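Local coordinates for NLP/P60 family protein (PDB 3H41) that probably cleaves gamma-D-glutamyl-L-lysine bonds in murein peptides as a cysteine peptidase, releasing L-Ala-gamma-D-Glu dipeptides during bacterial cell wall degradation, at residues 153-158 / 169-173; 129-133 / 159-163. All coordinates share one frame; numbering follows the deposited sequence.

Contact 1 (153-158 / 169-173); sequences EDTISY and WLRKN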
loop_
_atom_site.group_PDB
_atom_site.type_symbol
_atom_site.label_atom_id
_atom_site.label_comp_id
_atom_site.label_asym_id
_atom_site.label_seq_id
_atom_site.Cartn_x
_atom_site.Cartn_y
_atom_site.Cartn_z
ATOM N N GLU A 153 -0.828 -20.872 -16.143
ATOM C CA GLU A 153 -0.968 -19.767 -17.100
ATOM C C GLU A 153 -1.487 -20.329 -18.414
ATOM O O GLU A 153 -0.998 -21.380 -18.881
ATOM C CB GLU A 153 0.399 -19.162 -17.358
ATOM C CG GLU A 153 0.400 -18.008 -18.370
ATOM C CD GLU A 153 1.789 -17.446 -18.618
ATOM O OE1 GLU A 153 2.759 -17.990 -18.073
ATOM O OE2 GLU A 153 1.917 -16.461 -19.373
ATOM N N ASP A 154 -2.464 -19.664 -19.016
ATOM C CA ASP A 154 -2.843 -19.998 -20.394
ATOM C C ASP A 154 -2.649 -18.776 -21.276
ATOM O O ASP A 154 -1.971 -17.830 -20.872
ATOM C CB ASP A 154 -4.251 -20.566 -20.456
ATOM C CG ASP A 154 -5.317 -19.582 -19.995
ATOM O OD1 ASP A 154 -5.085 -18.357 -20.097
ATOM O OD2 ASP A 154 -6.389 -20.043 -19.550
ATOM N N THR A 155 -3.238 -18.779 -22.473
ATOM C CA THR A 155 -3.021 -17.690 -23.394
ATOM C C THR A 155 -3.678 -16.393 -22.962
ATOM O O THR A 155 -3.260 -15.352 -23.434
ATOM C CB THR A 155 -3.515 -18.013 -24.843
ATOM O OG1 THR A 155 -4.897 -18.347 -24.829
ATOM C CG2 THR A 155 -2.727 -19.174 -25.432
ATOM N N ILE A 156 -4.715 -16.442 -22.119
ATOM C CA ILE A 156 -5.390 -15.206 -21.709
ATOM C C ILE A 156 -5.263 -14.824 -20.215
ATOM O O ILE A 156 -5.618 -13.694 -19.840
ATOM C CB ILE A 156 -6.880 -15.183 -22.126
ATOM C CG1 ILE A 156 -7.681 -16.292 -21.423
ATOM C CG2 ILE A 156 -7.041 -15.272 -23.692
ATOM C CD1 ILE A 156 -9.212 -16.040 -21.436
ATOM N N SER A 157 -4.758 -15.732 -19.374
ATOM C CA SER A 157 -4.908 -15.585 -17.921
ATOM C C SER A 157 -3.808 -16.217 -17.099
ATOM O O SER A 157 -3.041 -17.044 -17.590
ATOM C CB SER A 157 -6.245 -16.178 -17.464
ATOM O OG SER A 157 -6.312 -17.555 -17.769
ATOM N N TYR A 158 -3.738 -15.806 -15.841
ATOM C CA TYR A 158 -2.951 -16.501 -14.848
ATOM C C TYR A 158 -3.952 -17.082 -13.870
ATOM O O TYR A 158 -4.944 -16.413 -13.534
ATOM C CB TYR A 158 -2.076 -15.545 -14.045
ATOM C CG TYR A 158 -1.096 -14.720 -14.836
ATOM C CD1 TYR A 158 0.002 -15.307 -15.434
ATOM C CD2 TYR A 158 -1.251 -13.351 -14.949
ATOM C CE1 TYR A 158 0.915 -14.544 -16.150
ATOM C CE2 TYR A 158 -0.329 -12.570 -15.669
ATOM C CZ TYR A 158 0.744 -13.174 -16.261
ATOM O OH TYR A 158 1.666 -12.434 -16.970
ATOM N N TRP A 169 -8.600 -16.604 -11.066
ATOM C CA TRP A 169 -7.846 -16.209 -12.238
ATOM C C TRP A 169 -8.023 -14.738 -12.583
ATOM O O TRP A 169 -9.018 -14.128 -12.183
ATOM C CB TRP A 169 -8.234 -17.090 -13.400
ATOM C CG TRP A 169 -9.600 -16.866 -14.000
ATOM C CD1 TRP A 169 -10.767 -17.494 -13.674
ATOM C CD2 TRP A 169 -9.887 -16.013 -15.107
ATOM N NE1 TRP A 169 -11.783 -17.046 -14.492
ATOM C CE2 TRP A 169 -11.261 -16.125 -15.377
ATOM C CE3 TRP A 169 -9.110 -15.107 -15.860
ATOM C CZ2 TRP A 169 -11.900 -15.394 -16.411
ATOM C CZ3 TRP A 169 -9.741 -14.361 -16.881
ATOM C CH2 TRP A 169 -11.129 -14.526 -17.153
ATOM N N LEU A 170 -7.032 -14.181 -13.272
ATOM C CA LEU A 170 -7.086 -12.803 -13.769
ATOM C C LEU A 170 -6.539 -12.738 -15.183
ATOM O O LEU A 170 -5.745 -13.580 -15.592
ATOM C CB LEU A 170 -6.326 -11.825 -12.878
ATOM C CG LEU A 170 -4.837 -12.012 -12.701
ATOM C CD1 LEU A 170 -4.209 -10.669 -12.243
ATOM C CD2 LEU A 170 -4.554 -13.141 -11.701
ATOM N N ARG A 171 -6.997 -11.749 -15.938
ATOM C CA ARG A 171 -6.452 -11.515 -17.271
ATOM C C ARG A 171 -4.975 -11.237 -17.190
ATOM O O ARG A 171 -4.521 -10.553 -16.270
ATOM C CB ARG A 171 -7.161 -10.348 -17.950
ATOM C CG ARG A 171 -8.555 -10.644 -18.444
ATOM C CD ARG A 171 -8.515 -11.306 -19.807
ATOM N NE ARG A 171 -9.842 -11.728 -20.230
ATOM C CZ ARG A 171 -10.176 -12.136 -21.450
ATOM N NH1 ARG A 171 -9.265 -12.240 -22.417
ATOM N NH2 ARG A 171 -11.430 -12.534 -21.680
ATOM N N LYS A 172 -4.232 -11.771 -18.157
ATOM C CA LYS A 172 -2.797 -11.537 -18.224
ATOM C C LYS A 172 -2.373 -10.069 -18.249
ATOM O O LYS A 172 -1.279 -9.732 -17.800
ATOM C CB LYS A 172 -2.247 -12.202 -19.473
ATOM C CG LYS A 172 -1.882 -13.613 -19.271
ATOM C CD LYS A 172 -1.384 -14.172 -20.607
ATOM C CE LYS A 172 -0.332 -15.183 -20.392
ATOM N NZ LYS A 172 -0.190 -16.054 -21.588
ATOM N N ASN A 173 -3.192 -9.211 -18.843
ATOM C CA ASN A 173 -2.861 -7.802 -18.922
ATOM C C ASN A 173 -2.964 -7.111 -17.540
ATOM O O ASN A 173 -2.512 -5.965 -17.388
ATOM C CB ASN A 173 -3.788 -7.083 -19.890
ATOM C CG ASN A 173 -3.456 -7.360 -21.352
ATOM O OD1 ASN A 173 -2.293 -7.530 -21.728
ATOM N ND2 ASN A 173 -4.492 -7.379 -22.192
HETATM O O HOH W 1 -6.228 -11.568 -22.197
#

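Contact 2 (129-133 / 159-163); sequences LYINP and RVLLP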
loop_
_atom_site.group_PDB
_atom_site.type_symbol
_atom_site.label_atom_id
_atom_site.label_comp_id
_atom_site.label_asym_id
_atom_site.label_seq_id
_atom_site.Cartn_x
_atom_site.Cartn_y
_atom_site.Cartn_z
ATOM N N LEU A 129 -10.279 -10.326 -9.923
ATOM C CA LEU A 129 -9.987 -11.767 -9.824
ATOM C C LEU A 129 -11.298 -12.513 -9.860
ATOM O O LEU A 129 -12.250 -12.103 -9.168
ATOM C CB LEU A 129 -9.309 -12.090 -8.489
ATOM C CG LEU A 129 -7.836 -11.838 -8.341
ATOM C CD1 LEU A 129 -7.414 -12.209 -6.950
ATOM C CD2 LEU A 129 -7.113 -12.671 -9.353
ATOM N N TYR A 130 -11.348 -13.607 -10.625
ATOM C CA TYR A 130 -12.545 -14.464 -10.750
ATOM C C TYR A 130 -12.284 -15.777 -10.052
ATOM O O TYR A 130 -11.349 -16.474 -10.408
ATOM C CB TYR A 130 -12.907 -14.742 -12.226
ATOM C CG TYR A 130 -13.052 -13.432 -12.979
ATOM C CD1 TYR A 130 -14.227 -12.681 -12.881
ATOM C CD2 TYR A 130 -12.007 -12.914 -13.719
ATOM C CE1 TYR A 130 -14.352 -11.468 -13.524
ATOM C CE2 TYR A 130 -12.121 -11.662 -14.349
ATOM C CZ TYR A 130 -13.307 -10.959 -14.242
ATOM O OH TYR A 130 -13.482 -9.738 -14.843
ATOM N N ILE A 131 -13.090 -16.095 -9.050
ATOM C CA ILE A 131 -12.889 -17.314 -8.261
ATOM C C ILE A 131 -13.497 -18.439 -9.101
ATOM O O ILE A 131 -14.640 -18.352 -9.552
ATOM C CB ILE A 131 -13.518 -17.237 -6.868
ATOM C CG1 ILE A 131 -13.027 -15.966 -6.128
ATOM C CG2 ILE A 131 -13.176 -18.505 -6.008
ATOM C CD1 ILE A 131 -13.382 -15.926 -4.602
ATOM N N ASN A 132 -12.671 -19.460 -9.352
ATOM C CA ASN A 132 -13.027 -20.581 -10.191
ATOM C C ASN A 132 -12.224 -21.819 -9.786
ATOM O O ASN A 132 -11.007 -21.875 -9.996
ATOM C CB ASN A 132 -12.810 -20.254 -11.677
ATOM C CG ASN A 132 -13.508 -21.225 -12.576
ATOM O OD1 ASN A 132 -13.526 -22.428 -12.298
ATOM N ND2 ASN A 132 -14.136 -20.720 -13.639
ATOM N N PRO A 133 -12.901 -22.830 -9.235
ATOM C CA PRO A 133 -14.344 -22.960 -8.997
ATOM C C PRO A 133 -14.858 -22.145 -7.812
ATOM O O PRO A 133 -14.151 -21.973 -6.829
ATOM C CB PRO A 133 -14.524 -24.465 -8.700
ATOM C CG PRO A 133 -13.183 -24.887 -8.162
ATOM C CD PRO A 133 -12.174 -24.087 -8.931
ATOM N N ARG A 159 -3.694 -18.303 -13.410
ATOM C CA ARG A 159 -4.410 -18.856 -12.278
ATOM C C ARG A 159 -3.576 -18.726 -11.017
ATOM O O ARG A 159 -2.346 -18.980 -11.014
ATOM C CB ARG A 159 -4.757 -20.319 -12.587
ATOM C CG ARG A 159 -5.707 -20.958 -11.613
ATOM C CD ARG A 159 -6.290 -22.246 -12.252
ATOM N NE ARG A 159 -7.582 -22.573 -11.693
ATOM C CZ ARG A 159 -7.942 -23.782 -11.270
ATOM N NH1 ARG A 159 -7.096 -24.807 -11.347
ATOM N NH2 ARG A 159 -9.169 -23.970 -10.779
ATOM N N VAL A 160 -4.227 -18.310 -9.926
ATOM C CA VAL A 160 -3.539 -18.105 -8.681
ATOM C C VAL A 160 -4.292 -18.720 -7.502
ATOM O O VAL A 160 -5.492 -19.001 -7.580
ATOM C CB VAL A 160 -3.358 -16.565 -8.408
ATOM C CG1 VAL A 160 -2.526 -15.931 -9.508
ATOM C CG2 VAL A 160 -4.755 -15.895 -8.289
ATOM N N LEU A 161 -3.601 -18.866 -6.392
ATOM C CA LEU A 161 -4.180 -19.363 -5.151
ATOM C C LEU A 161 -4.481 -18.197 -4.175
ATOM O O LEU A 161 -3.622 -17.362 -3.927
ATOM C CB LEU A 161 -3.195 -20.327 -4.473
ATOM C CG LEU A 161 -3.744 -21.071 -3.249
ATOM C CD1 LEU A 161 -4.846 -22.068 -3.636
ATOM C CD2 LEU A 161 -2.621 -21.758 -2.484
ATOM N N LEU A 162 -5.706 -18.142 -3.693
ATOM C CA LEU A 162 -6.154 -17.162 -2.692
ATOM C C LEU A 162 -5.775 -17.599 -1.257
ATOM O O LEU A 162 -5.599 -18.783 -0.978
ATOM C CB LEU A 162 -7.668 -16.979 -2.767
ATOM C CG LEU A 162 -8.130 -16.489 -4.124
ATOM C CD1 LEU A 162 -9.636 -16.334 -4.108
ATOM C CD2 LEU A 162 -7.409 -15.189 -4.483
ATOM N N PRO A 163 -5.662 -16.636 -0.335
ATOM C CA PRO A 163 -5.242 -16.979 1.033
ATOM C C PRO A 163 -6.205 -17.933 1.758
ATOM O O PRO A 163 -5.810 -18.592 2.718
ATOM C CB PRO A 163 -5.172 -15.611 1.751
ATOM C CG PRO A 163 -5.487 -14.588 0.789
ATOM C CD PRO A 163 -5.659 -15.184 -0.578
HETATM O O HOH W 2 -9.148 -20.423 -11.323
#

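Contact 1 (153-158 / 169-173)
Tyr158 turns its CG anti to the carbonyl carbon (chi1 -59°), which lays one ring face beneath Lys172, while the lysine chain, bent at chi3, runs on across the ring to the carbonyl of Asp154. Tyr158 lies in the antiparallel beta hairpin of strands 157-161 and 167-171, and Lys172 just past its second strand, in a domain of the SH3b2 family. Tyr158 and Leu170 form a hydrogen-bonded pair: Tyr158 N donates to Leu170 O at 3.0 Å, and Leu170 N returns a bond to Tyr158 O. At the end of the strand Lys172 N binds Ile156 O with an N-H...O angle of 167°. Lys172 CG makes a CH-pi contact 4.1 Å from the Tyr158 ring centroid, over the face, somewhat off centre, and Lys172 NZ donates to Asp154 O at 2.6 Å. The turn is set from within: Asp154 OD1 accepts from Ile156 N, an Asx turn, and from Ser157 OG on the other face of the carboxylate. Beyond it, Ile156 CD1 lies over one face of the Arg171 guanidinium, 4.0 Å from Arg171 CZ. In the plane of that group a water takes a hydrogen from Arg171 NH1 and gives one to Ile156 O.

Contact 2 (129-133 / 159-163)
Leu162 reaches toward strand 126-131 with both branches of its isobutyl end, and each meets a different residue there. Its CD1 lies 3.8 Å from Ile131 CD1 and close to Ile131 CG1, whereas its CD2 meets Leu129 CD1 at 3.9 Å. The forked end of Leu162 thus fits against the two side chains, touching Ile131 with one prong and Leu129 with the other. Leu129 and Leu162 point in opposite directions and slide past each other, so that the contact is made by their ends. The second methyl of Leu129, CD2, is turned to Val160 and rests 4.1 Å from Val160 CG2, the two side chains crossing at about a right angle. Leu129 thus offers one methyl to each of two partners, CD1 to Leu162 and CD2 to Val160. Beside this apolar patch Arg159 forms a polar clasp. With CG anti to the backbone N (chi1 -170°) and the chain extended as far as NE, its guanidinium comes up to the end of the strand, where Arg159 NH2 donates to Asn132 O at 2.9 Å, the N-H...O angle being 160°. A water bridges Arg159 NE to the same carbonyl, which is thus gripped by two donors. Pro133, joined by a cis peptide bond, places its CD at the guanidinium edge, 3.5 Å from Arg159 NH2. End to end, residues 129-133 and 159-162 lie 92° apart, since both run past the ends of their strands; strand 167-171 lies between those strands in the sheet of this SH3b2-family domain. Leu170 packs on Leu129 and Ala168 on Leu162, while Leu148 of strand 147-153 touches both leucines. At the end of strand 157-161, Leu161 and, just beyond it, Pro163 pack on Phe111 of helix 109-113.

Contacts 1 and 2 share strand 157-161, and their centres lie 11 Å apart in the same antiparallel sheet. Strand 167-171, which supplies half of contact 1, has strands 157-161 and 126-131 as its neighbours, so contact 2 reaches across the strand that contact 1 pairs. They meet directly where Trp169 N lies 2.8 Å from Tyr130 O, probably a hydrogen bond, and where Leu170 CD2 packs 3.5 Å from Leu129 CD2. The rings of Trp169 and Tyr130 also meet, their planes at about 35°. Both contacts lie away from the site that holds the L-Ala-gamma-D-Glu product, and join parts of the SH3b2-family domain.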